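Local atomic coordinates of Alpha/beta hydrolase fold protein (Chitinophaga pinensis, PDB entry 4PW0), a protein that probably acts as a serine hydrolase of the alpha/beta hydrolase fold, its natural substrate not established. Residues N9-Q17 with L184-D192; P225-M236 with D251-H262. All coordinates share one frame; numbering follows the deposited sequence. Where two conformers were deposited one is given.

Contact 1 of 2, residues N9-Q17 with L184-D192; sequences NDHATAPTQ and LYERTTDRD
The guanidinium of R187 reaches into the turn D10-A14 and bonds to two backbone carbonyls. NH1 donates to H11 O at 2.8 Å and also to A14 O, while NH2 meets the same A14 oxygen at 3.0 Å, so that carbonyl is gripped end-on by two nitrogens. Both oxygens lie in the guanidinium plane. CG stands anti to the backbone N (chi1 178°) and the chain then bends at chi2, which sends the group across to the turn. From its own segment R187 is steadied by D190 O, which accepts from NH2, and by a salt bridge from NH2 to D190 OD2. That carboxylate oxygen also takes the backbone N-H of T16, 2.9 Å from T16 N to D190 OD2 and almost straight at 176°. Were R187 shortened to an alanine, the H11 and A14 carbonyls would probably lose these donors and the D190 carboxylate its salt-bridge partner. The turn carries an Asx motif, T13 N donating to D10 OD1. It belongs to the N-terminal lead-in to strand 17-21, at the edge of the hydrolase sheet, while 184-192 links helix 171-184 to helix 197-212. The hydroxyl of T16 turns to R29 of strand 24-31 and makes just a weak bond to D190. Water bridges A12 O to the backbone of T189, one molecule sitting over a guanidinium face of R187. A12 CB rests against the carboxylate of E186, 3.9 Å from its OE1, and another water joins A12 N to that oxygen.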
loop_
_atom_site.group_PDB
_atom_site.type_symbol
_atom_site.label_atom_id
_atom_site.label_comp_id
_atom_site.label_asym_id
_atom_site.label_seq_id
_atom_site.Cartn_x
_atom_site.Cartn_y
_atom_site.Cartn_z
ATOM N N ASN A 9 -25.410 -4.162 14.743
ATOM C CA ASN A 9 -24.700 -3.665 15.942
ATOM C C ASN A 9 -23.292 -3.181 15.567
ATOM O O ASN A 9 -22.601 -3.713 14.666
ATOM C CB ASN A 9 -24.521 -4.737 16.999
ATOM C CG ASN A 9 -25.755 -4.975 17.839
ATOM O OD1 ASN A 9 -26.432 -4.059 18.320
ATOM N ND2 ASN A 9 -25.986 -6.214 18.104
ATOM N N ASP A 10 -22.907 -2.118 16.236
ATOM C CA ASP A 10 -21.594 -1.554 16.046
ATOM C C ASP A 10 -20.680 -1.959 17.178
ATOM O O ASP A 10 -21.029 -2.757 18.053
ATOM C CB ASP A 10 -21.676 -0.031 15.856
ATOM C CG ASP A 10 -22.006 0.722 17.112
ATOM O OD1 ASP A 10 -22.305 0.081 18.125
ATOM O OD2 ASP A 10 -21.984 1.995 17.091
ATOM N N HIS A 11 -19.438 -1.457 17.140
ATOM C CA HIS A 11 -18.483 -1.896 18.119
ATOM C C HIS A 11 -18.948 -1.622 19.556
ATOM O O HIS A 11 -18.797 -2.438 20.465
ATOM C CB HIS A 11 -17.144 -1.225 17.864
ATOM C CG HIS A 11 -16.061 -1.790 18.701
ATOM N ND1 HIS A 11 -15.299 -2.897 18.320
ATOM C CD2 HIS A 11 -15.684 -1.473 19.953
ATOM C CE1 HIS A 11 -14.498 -3.210 19.322
ATOM N NE2 HIS A 11 -14.681 -2.341 20.303
ATOM N N ALA A 12 -19.516 -0.439 19.800
ATOM C CA ALA A 12 -19.908 -0.076 21.145
ATOM C C ALA A 12 -21.104 -0.889 21.649
ATOM O O ALA A 12 -21.180 -1.142 22.831
ATOM C CB ALA A 12 -20.267 1.400 21.182
ATOM N N THR A 13 -22.002 -1.308 20.739
ATOM C CA THR A 13 -23.273 -1.909 21.155
ATOM C C THR A 13 -23.377 -3.416 20.978
ATOM O O THR A 13 -24.265 -4.036 21.580
ATOM C CB THR A 13 -24.449 -1.224 20.438
ATOM O OG1 THR A 13 -24.396 -1.453 19.029
ATOM C CG2 THR A 13 -24.460 0.243 20.698
ATOM N N ALA A 14 -22.478 -4.042 20.214
ATOM C CA ALA A 14 -22.598 -5.471 19.965
ATOM C C ALA A 14 -22.444 -6.239 21.305
ATOM O O ALA A 14 -21.470 -6.072 22.008
ATOM C CB ALA A 14 -21.545 -5.927 18.959
ATOM N N PRO A 15 -23.417 -7.137 21.662
ATOM C CA PRO A 15 -23.282 -7.806 22.922
ATOM C C PRO A 15 -22.185 -8.839 22.858
ATOM O O PRO A 15 -21.961 -9.436 21.783
ATOM C CB PRO A 15 -24.634 -8.503 23.115
ATOM C CG PRO A 15 -25.172 -8.635 21.761
ATOM C CD PRO A 15 -24.689 -7.414 21.009
ATOM N N THR A 16 -21.553 -9.075 23.997
ATOM C CA THR A 16 -20.655 -10.200 24.118
ATOM C C THR A 16 -21.508 -11.479 24.150
ATOM O O THR A 16 -22.420 -11.626 24.960
ATOM C CB THR A 16 -19.736 -10.023 25.316
ATOM O OG1 THR A 16 -19.074 -8.736 25.226
ATOM C CG2 THR A 16 -18.724 -11.156 25.387
ATOM N N GLN A 17 -21.223 -12.366 23.212
ATOM C CA GLN A 17 -21.873 -13.657 23.069
ATOM C C GLN A 17 -20.922 -14.767 23.481
ATOM O O GLN A 17 -19.701 -14.566 23.579
ATOM C CB GLN A 17 -22.370 -13.861 21.659
ATOM C CG GLN A 17 -23.365 -12.799 21.221
ATOM C CD GLN A 17 -23.951 -13.064 19.847
ATOM O OE1 GLN A 17 -23.670 -12.350 18.866
ATOM N NE2 GLN A 17 -24.746 -14.105 19.752
ATOM N N LEU A 184 -10.378 3.616 22.307
ATOM C CA LEU A 184 -10.544 2.379 23.115
ATOM C C LEU A 184 -11.419 2.614 24.353
ATOM O O LEU A 184 -11.886 1.663 24.981
ATOM C CB LEU A 184 -9.206 1.796 23.561
ATOM C CG LEU A 184 -8.353 1.333 22.362
ATOM C CD1 LEU A 184 -7.088 0.695 22.880
ATOM C CD2 LEU A 184 -9.037 0.382 21.423
ATOM N N TYR A 185 -11.694 3.899 24.649
ATOM C CA TYR A 185 -12.612 4.317 25.736
ATOM C C TYR A 185 -14.095 4.240 25.346
ATOM O O TYR A 185 -14.995 4.321 26.233
ATOM C CB TYR A 185 -12.237 5.695 26.224
ATOM C CG TYR A 185 -12.708 6.222 27.609
ATOM C CD1 TYR A 185 -12.330 5.594 28.785
ATOM C CD2 TYR A 185 -13.408 7.421 27.715
ATOM C CE1 TYR A 185 -12.685 6.121 30.041
ATOM C CE2 TYR A 185 -13.761 7.950 28.950
ATOM C CZ TYR A 185 -13.435 7.290 30.100
ATOM O OH TYR A 185 -13.771 7.822 31.362
ATOM N N GLU A 186 -14.347 4.167 24.067
ATOM C CA GLU A 186 -15.685 4.277 23.531
ATOM C C GLU A 186 -16.609 3.168 23.999
ATOM O O GLU A 186 -17.813 3.455 24.202
ATOM C CB GLU A 186 -15.695 4.337 22.006
ATOM C CG GLU A 186 -17.058 4.803 21.472
ATOM C CD GLU A 186 -17.518 4.161 20.229
ATOM O OE1 GLU A 186 -17.008 3.108 19.856
ATOM O OE2 GLU A 186 -18.423 4.718 19.612
ATOM N N ARG A 187 -16.076 1.955 24.204
ATOM C CA ARG A 187 -16.889 0.849 24.701
ATOM C C ARG A 187 -17.103 1.112 26.151
ATOM O O ARG A 187 -16.188 0.928 26.994
ATOM C CB ARG A 187 -16.198 -0.515 24.462
ATOM C CG ARG A 187 -16.902 -1.757 24.968
ATOM C CD ARG A 187 -17.833 -2.401 23.968
ATOM N NE ARG A 187 -18.585 -3.498 24.575
ATOM C CZ ARG A 187 -19.424 -4.265 23.885
ATOM N NH1 ARG A 187 -19.632 -4.065 22.597
ATOM N NH2 ARG A 187 -20.035 -5.246 24.502
ATOM N N THR A 188 -18.354 1.453 26.481
ATOM C CA THR A 188 -18.685 1.802 27.873
ATOM C C THR A 188 -19.295 0.661 28.677
ATOM O O THR A 188 -19.177 0.569 29.894
ATOM C CB THR A 188 -19.694 2.942 27.912
ATOM O OG1 THR A 188 -20.901 2.563 27.229
ATOM C CG2 THR A 188 -19.118 4.170 27.266
ATOM N N THR A 189 -19.960 -0.233 27.967
ATOM C CA THR A 189 -20.843 -1.181 28.571
ATOM C C THR A 189 -20.501 -2.628 28.186
ATOM O O THR A 189 -20.185 -2.866 26.987
ATOM C CB THR A 189 -22.249 -0.786 28.124
ATOM O OG1 THR A 189 -22.460 0.605 28.478
ATOM C CG2 THR A 189 -23.270 -1.653 28.766
ATOM N N ASP A 190 -20.600 -3.584 29.097
ATOM C CA ASP A 190 -20.401 -5.020 28.767
ATOM C C ASP A 190 -19.008 -5.207 28.171
ATOM O O ASP A 190 -18.833 -5.770 27.101
ATOM C CB ASP A 190 -21.500 -5.475 27.778
ATOM C CG ASP A 190 -21.529 -6.983 27.449
ATOM O OD1 ASP A 190 -21.099 -7.797 28.285
ATOM O OD2 ASP A 190 -22.086 -7.339 26.318
ATOM N N ARG A 191 -18.028 -4.677 28.888
ATOM C CA ARG A 191 -16.619 -4.760 28.476
ATOM C C ARG A 191 -16.074 -6.138 28.791
ATOM O O ARG A 191 -16.615 -6.863 29.624
ATOM C CB ARG A 191 -15.804 -3.617 29.134
ATOM C CG ARG A 191 -15.887 -2.246 28.414
ATOM C CD ARG A 191 -14.873 -1.164 28.882
ATOM N NE ARG A 191 -13.535 -1.170 28.206
ATOM C CZ ARG A 191 -13.100 -0.343 27.230
ATOM N NH1 ARG A 191 -13.789 0.689 26.798
ATOM N NH2 ARG A 191 -11.855 -0.498 26.713
ATOM N N ASP A 192 -14.999 -6.506 28.047
ATOM C CA ASP A 192 -14.327 -7.770 28.283
ATOM C C ASP A 192 -13.489 -7.678 29.569
ATOM O O ASP A 192 -13.249 -6.564 30.097
ATOM C CB ASP A 192 -13.459 -8.066 27.064
ATOM C CG ASP A 192 -13.096 -9.504 26.898
ATOM O OD1 ASP A 192 -13.364 -10.341 27.795
ATOM O OD2 ASP A 192 -12.551 -9.778 25.774
HETATM O O HOH W 1 -22.262 -2.679 24.919
HETATM O O HOH W 2 -19.177 1.842 18.005
HETATM O O HOH W 3 -20.591 0.396 25.072
HETATM O O HOH W 4 -21.964 -10.390 28.200
HETATM O O HOH W 5 -23.670 -10.029 26.619
#

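Contact 2 of 2, residues P225-M236 with D251-H262; sequences PVFVVQGSNDEM and DAILSLYPDAAH
D234 and H262 meet through a short hydrogen bond, 2.7 Å from H262 ND1 to D234 OD2, where the two chains leave their strands. Both have CG anti to the backbone N (chi1 178° and 179°), which sets the side chains alongside each other, pointing the same way. OD2 lies in the imidazole plane and is met on its syn side, though 34° out of the carboxylate plane. Q230 NE2 reaches OD2 on the anti side, from the opposite face of the carboxylate, and M237 N takes OD1; together they hold the carboxylate's rotation. Over one face of the imidazole lies the selenium of M236, a selenomethionine, 3.8 Å from the ring centroid. H262 also touches S110, consistent with the Ser-His-Asp triad of alpha/beta hydrolases, with S110 on the nucleophile elbow.

Packing is equally tight along the strands. Residues 226-231 and 252-257 run parallel, their axes 4.6 Å apart, joined by regular backbone bonds from V226 N to D251 O through to Y257 N to Q230 O. On one face V228 CG1 meets L254 CD1 at 3.7 Å; on the other V229 CG1 presses on Y257 CE2 at 3.6 Å, and the edge of the F227 ring meets S255 OG, a hydroxyl bonded to Q275. Just beyond, S232 OG accepts from A260 N at 3.0 Å. The loose, wet side is at exposed N233, its amide turned to E168, and E235, where a water lies between E235 N and H262 N.

Helix 240-248 makes the beta-alpha-beta crossover and touches the V228 and L254 face, whereas helix 269-282 packs against F227 and Y257. Strand 127-133 flanks 226-231, and beyond 252-257 the sheet continues antiparallel into the second subunit.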
loop_
_atom_site.group_PDB
_atom_site.type_symbol
_atom_site.label_atom_id
_atom_site.label_comp_id
_atom_site.label_asym_id
_atom_site.label_seq_id
_atom_site.Cartn_x
_atom_site.Cartn_y
_atom_site.Cartn_z
ATOM N N PRO A 225 -4.971 -14.599 -1.894
ATOM C CA PRO A 225 -4.687 -13.149 -1.863
ATOM C C PRO A 225 -4.412 -12.691 -0.413
ATOM O O PRO A 225 -5.160 -13.045 0.508
ATOM C CB PRO A 225 -5.972 -12.522 -2.377
ATOM C CG PRO A 225 -6.769 -13.646 -2.980
ATOM C CD PRO A 225 -6.370 -14.865 -2.217
ATOM N N VAL A 226 -3.344 -11.918 -0.247
ATOM C CA VAL A 226 -2.950 -11.420 1.067
ATOM C C VAL A 226 -2.745 -9.925 0.980
ATOM O O VAL A 226 -2.170 -9.418 -0.003
ATOM C CB VAL A 226 -1.643 -12.089 1.571
ATOM C CG1 VAL A 226 -1.303 -11.636 2.992
ATOM C CG2 VAL A 226 -1.779 -13.610 1.545
ATOM N N PHE A 227 -3.134 -9.218 2.043
ATOM C CA PHE A 227 -2.842 -7.797 2.164
ATOM C C PHE A 227 -2.022 -7.629 3.437
ATOM O O PHE A 227 -2.506 -7.977 4.540
ATOM C CB PHE A 227 -4.147 -7.040 2.260
ATOM C CG PHE A 227 -4.011 -5.564 2.468
ATOM C CD1 PHE A 227 -2.955 -4.847 1.894
ATOM C CD2 PHE A 227 -4.939 -4.888 3.223
ATOM C CE1 PHE A 227 -2.867 -3.468 2.034
ATOM C CE2 PHE A 227 -4.864 -3.512 3.359
ATOM C CZ PHE A 227 -3.813 -2.812 2.805
ATOM N N VAL A 228 -0.785 -7.148 3.296
ATOM C CA VAL A 228 0.161 -7.042 4.419
ATOM C C VAL A 228 0.302 -5.542 4.713
ATOM O O VAL A 228 0.652 -4.774 3.821
ATOM C CB VAL A 228 1.532 -7.621 4.056
ATOM C CG1 VAL A 228 2.487 -7.457 5.211
ATOM C CG2 VAL A 228 1.460 -9.092 3.634
ATOM N N VAL A 229 0.077 -5.169 5.973
ATOM C CA VAL A 229 0.181 -3.768 6.419
ATOM C C VAL A 229 1.209 -3.675 7.553
ATOM O O VAL A 229 1.259 -4.511 8.478
ATOM C CB VAL A 229 -1.180 -3.258 6.921
ATOM C CG1 VAL A 229 -1.079 -1.873 7.560
ATOM C CG2 VAL A 229 -2.189 -3.258 5.790
ATOM N N GLN A 230 2.036 -2.639 7.486
ATOM C CA GLN A 230 3.052 -2.405 8.513
ATOM C C GLN A 230 3.415 -0.924 8.544
ATOM O O GLN A 230 3.181 -0.208 7.565
ATOM C CB GLN A 230 4.246 -3.314 8.201
ATOM C CG GLN A 230 5.428 -3.289 9.155
ATOM C CD GLN A 230 5.028 -3.551 10.585
ATOM O OE1 GLN A 230 4.424 -2.674 11.226
ATOM N NE2 GLN A 230 5.369 -4.702 11.127
ATOM N N GLY A 231 3.954 -0.474 9.677
ATOM C CA GLY A 231 4.466 0.871 9.769
ATOM C C GLY A 231 5.940 0.961 9.370
ATOM O O GLY A 231 6.593 -0.051 9.179
ATOM N N SER A 232 6.464 2.183 9.324
ATOM C CA SER A 232 7.839 2.406 8.935
ATOM C C SER A 232 8.854 1.777 9.875
ATOM O O SER A 232 9.959 1.422 9.433
ATOM C CB SER A 232 8.098 3.907 8.809
ATOM O OG SER A 232 7.783 4.620 10.009
ATOM N N ASN A 233 8.544 1.622 11.162
ATOM C CA ASN A 233 9.489 1.048 12.121
ATOM C C ASN A 233 8.809 0.290 13.251
ATOM O O ASN A 233 8.625 0.796 14.352
ATOM C CB ASN A 233 10.413 2.114 12.677
ATOM C CG ASN A 233 11.426 1.549 13.604
ATOM O OD1 ASN A 233 11.805 0.364 13.564
ATOM N ND2 ASN A 233 11.871 2.439 14.515
ATOM N N ASP A 234 8.455 -0.962 12.967
ATOM C CA ASP A 234 7.896 -1.872 13.958
ATOM C C ASP A 234 9.104 -2.542 14.658
ATOM O O ASP A 234 9.780 -3.391 14.094
ATOM C CB ASP A 234 6.981 -2.908 13.312
ATOM C CG ASP A 234 6.408 -3.891 14.283
ATOM O OD1 ASP A 234 6.961 -4.081 15.372
ATOM O OD2 ASP A 234 5.355 -4.524 13.928
ATOM N N GLU A 235 9.395 -2.076 15.877
ATOM C CA GLU A 235 10.505 -2.603 16.687
ATOM C C GLU A 235 10.357 -4.079 17.069
ATOM O O GLU A 235 11.348 -4.810 17.234
ATOM C CB GLU A 235 10.656 -1.770 17.993
ATOM C CG GLU A 235 11.821 -2.216 18.868
ATOM C CD GLU A 235 12.202 -1.323 20.053
ATOM O OE1 GLU A 235 11.404 -0.487 20.544
ATOM O OE2 GLU A 235 13.370 -1.498 20.513
HETATM N N MSE A 236 9.112 -4.512 17.287
HETATM C CA MSE A 236 8.838 -5.868 17.722
HETATM C C MSE A 236 9.084 -6.883 16.613
HETATM O O MSE A 236 9.600 -7.969 16.865
HETATM C CB MSE A 236 7.367 -5.915 18.190
HETATM C CG MSE A 236 6.949 -7.288 18.688
HETATM SE SE MSE A 236 5.042 -7.358 19.108
HETATM C CE MSE A 236 5.027 -6.032 20.517
ATOM N N ASP A 251 0.920 -13.828 -3.924
ATOM C CA ASP A 251 -0.163 -12.891 -4.233
ATOM C C ASP A 251 -0.454 -11.942 -3.070
ATOM O O ASP A 251 -1.574 -11.858 -2.599
ATOM C CB ASP A 251 -1.446 -13.627 -4.665
ATOM C CG ASP A 251 -2.492 -12.706 -5.248
ATOM O OD1 ASP A 251 -2.101 -11.630 -5.791
ATOM O OD2 ASP A 251 -3.707 -13.052 -5.159
ATOM N N ALA A 252 0.589 -11.261 -2.619
ATOM C CA ALA A 252 0.424 -10.269 -1.544
ATOM C C ALA A 252 0.590 -8.849 -2.056
ATOM O O ALA A 252 1.532 -8.533 -2.805
ATOM C CB ALA A 252 1.405 -10.498 -0.383
ATOM N N ILE A 253 -0.315 -7.991 -1.582
ATOM C CA ILE A 253 -0.143 -6.541 -1.694
ATOM C C ILE A 253 0.482 -6.058 -0.375
ATOM O O ILE A 253 0.072 -6.488 0.700
ATOM C CB ILE A 253 -1.508 -5.837 -1.886
ATOM C CG1 ILE A 253 -2.212 -6.270 -3.151
ATOM C CG2 ILE A 253 -1.370 -4.333 -1.783
ATOM C CD1 ILE A 253 -3.713 -6.067 -3.122
ATOM N N LEU A 254 1.485 -5.190 -0.461
ATOM C CA LEU A 254 2.066 -4.586 0.737
ATOM C C LEU A 254 1.660 -3.130 0.821
ATOM O O LEU A 254 1.711 -2.412 -0.202
ATOM C CB LEU A 254 3.606 -4.615 0.663
ATOM C CG LEU A 254 4.375 -4.075 1.845
ATOM C CD1 LEU A 254 4.139 -4.878 3.102
ATOM C CD2 LEU A 254 5.863 -4.019 1.518
ATOM N N SER A 255 1.351 -2.657 2.021
ATOM C CA SER A 255 1.230 -1.226 2.341
ATOM C C SER A 255 2.109 -0.910 3.545
ATOM O O SER A 255 1.980 -1.571 4.578
ATOM C CB SER A 255 -0.237 -0.901 2.723
ATOM O OG SER A 255 -1.156 -0.823 1.617
ATOM N N LEU A 256 2.987 0.083 3.405
ATOM C CA LEU A 256 3.736 0.595 4.539
ATOM C C LEU A 256 3.313 2.037 4.825
ATOM O O LEU A 256 3.185 2.870 3.912
ATOM C CB LEU A 256 5.242 0.556 4.317
ATOM C CG LEU A 256 5.863 -0.786 4.003
ATOM C CD1 LEU A 256 7.366 -0.648 3.849
ATOM C CD2 LEU A 256 5.507 -1.804 5.053
ATOM N N TYR A 257 3.091 2.297 6.115
ATOM C CA TYR A 257 2.563 3.590 6.572
ATOM C C TYR A 257 3.651 4.457 7.235
ATOM O O TYR A 257 4.491 3.926 7.956
ATOM C CB TYR A 257 1.382 3.406 7.549
ATOM C CG TYR A 257 0.164 2.681 7.008
ATOM C CD1 TYR A 257 -0.047 2.477 5.661
ATOM C CD2 TYR A 257 -0.833 2.259 7.890
ATOM C CE1 TYR A 257 -1.196 1.842 5.168
ATOM C CE2 TYR A 257 -1.951 1.626 7.418
ATOM C CZ TYR A 257 -2.143 1.407 6.104
ATOM O OH TYR A 257 -3.303 0.757 5.677
ATOM N N PRO A 258 3.616 5.763 6.984
ATOM C CA PRO A 258 4.763 6.612 7.387
ATOM C C PRO A 258 4.807 6.938 8.858
ATOM O O PRO A 258 3.763 7.121 9.523
ATOM C CB PRO A 258 4.524 7.883 6.577
ATOM C CG PRO A 258 3.037 7.918 6.325
ATOM C CD PRO A 258 2.668 6.464 6.111
ATOM N N ASP A 259 6.034 7.069 9.359
ATOM C CA ASP A 259 6.289 7.530 10.742
ATOM C C ASP A 259 5.410 6.791 11.736
ATOM O O ASP A 259 4.783 7.406 12.614
ATOM C CB ASP A 259 6.146 9.038 10.890
ATOM C CG ASP A 259 6.704 9.542 12.227
ATOM O OD1 ASP A 259 7.668 8.943 12.725
ATOM O OD2 ASP A 259 6.112 10.532 12.688
ATOM N N ALA A 260 5.425 5.463 11.617
ATOM C CA ALA A 260 4.546 4.601 12.374
ATOM C C ALA A 260 5.290 3.358 12.812
ATOM O O ALA A 260 6.420 3.107 12.374
ATOM C CB ALA A 260 3.326 4.276 11.541
ATOM N N ALA A 261 4.662 2.575 13.689
ATOM C CA ALA A 261 5.368 1.462 14.304
ATOM C C ALA A 261 4.454 0.256 14.345
ATOM O O ALA A 261 3.658 0.039 13.420
ATOM C CB ALA A 261 5.867 1.879 15.698
ATOM N N HIS A 262 4.591 -0.575 15.368
ATOM C CA HIS A 262 3.855 -1.824 15.437
ATOM C C HIS A 262 2.336 -1.644 15.383
ATOM O O HIS A 262 1.638 -2.525 14.887
ATOM C CB HIS A 262 4.313 -2.564 16.681
ATOM C CG HIS A 262 3.629 -3.862 16.911
ATOM N ND1 HIS A 262 3.696 -4.923 16.034
ATOM C CD2 HIS A 262 2.832 -4.267 17.928
ATOM C CE1 HIS A 262 2.988 -5.927 16.513
ATOM N NE2 HIS A 262 2.431 -5.536 17.635
HETATM O O HOH W 6 1.857 -2.753 12.122
HETATM O O HOH W 7 7.107 -0.784 17.263
#

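Starting from the N terminus, the chain enters contact 1 at once, but its partner, 184-192, comes only after most of the sheet, the probable nucleophile elbow and the helices from 146 to 184. Contact 1 therefore closes a long loop and fastens the lead-in to strand 17-21 onto the link between helices 171-184 and 197-212. Contact 2 opens later and closes over a short span, essentially helix 240-248. The two follow in series, neither nested nor crossing. The centres of contact 1 and contact 2 are about 28 Å apart. One ties down the first-strand side of the sheet; the other joins the last two strands, at the opposite edge within this chain, where the sheet continues into the second subunit.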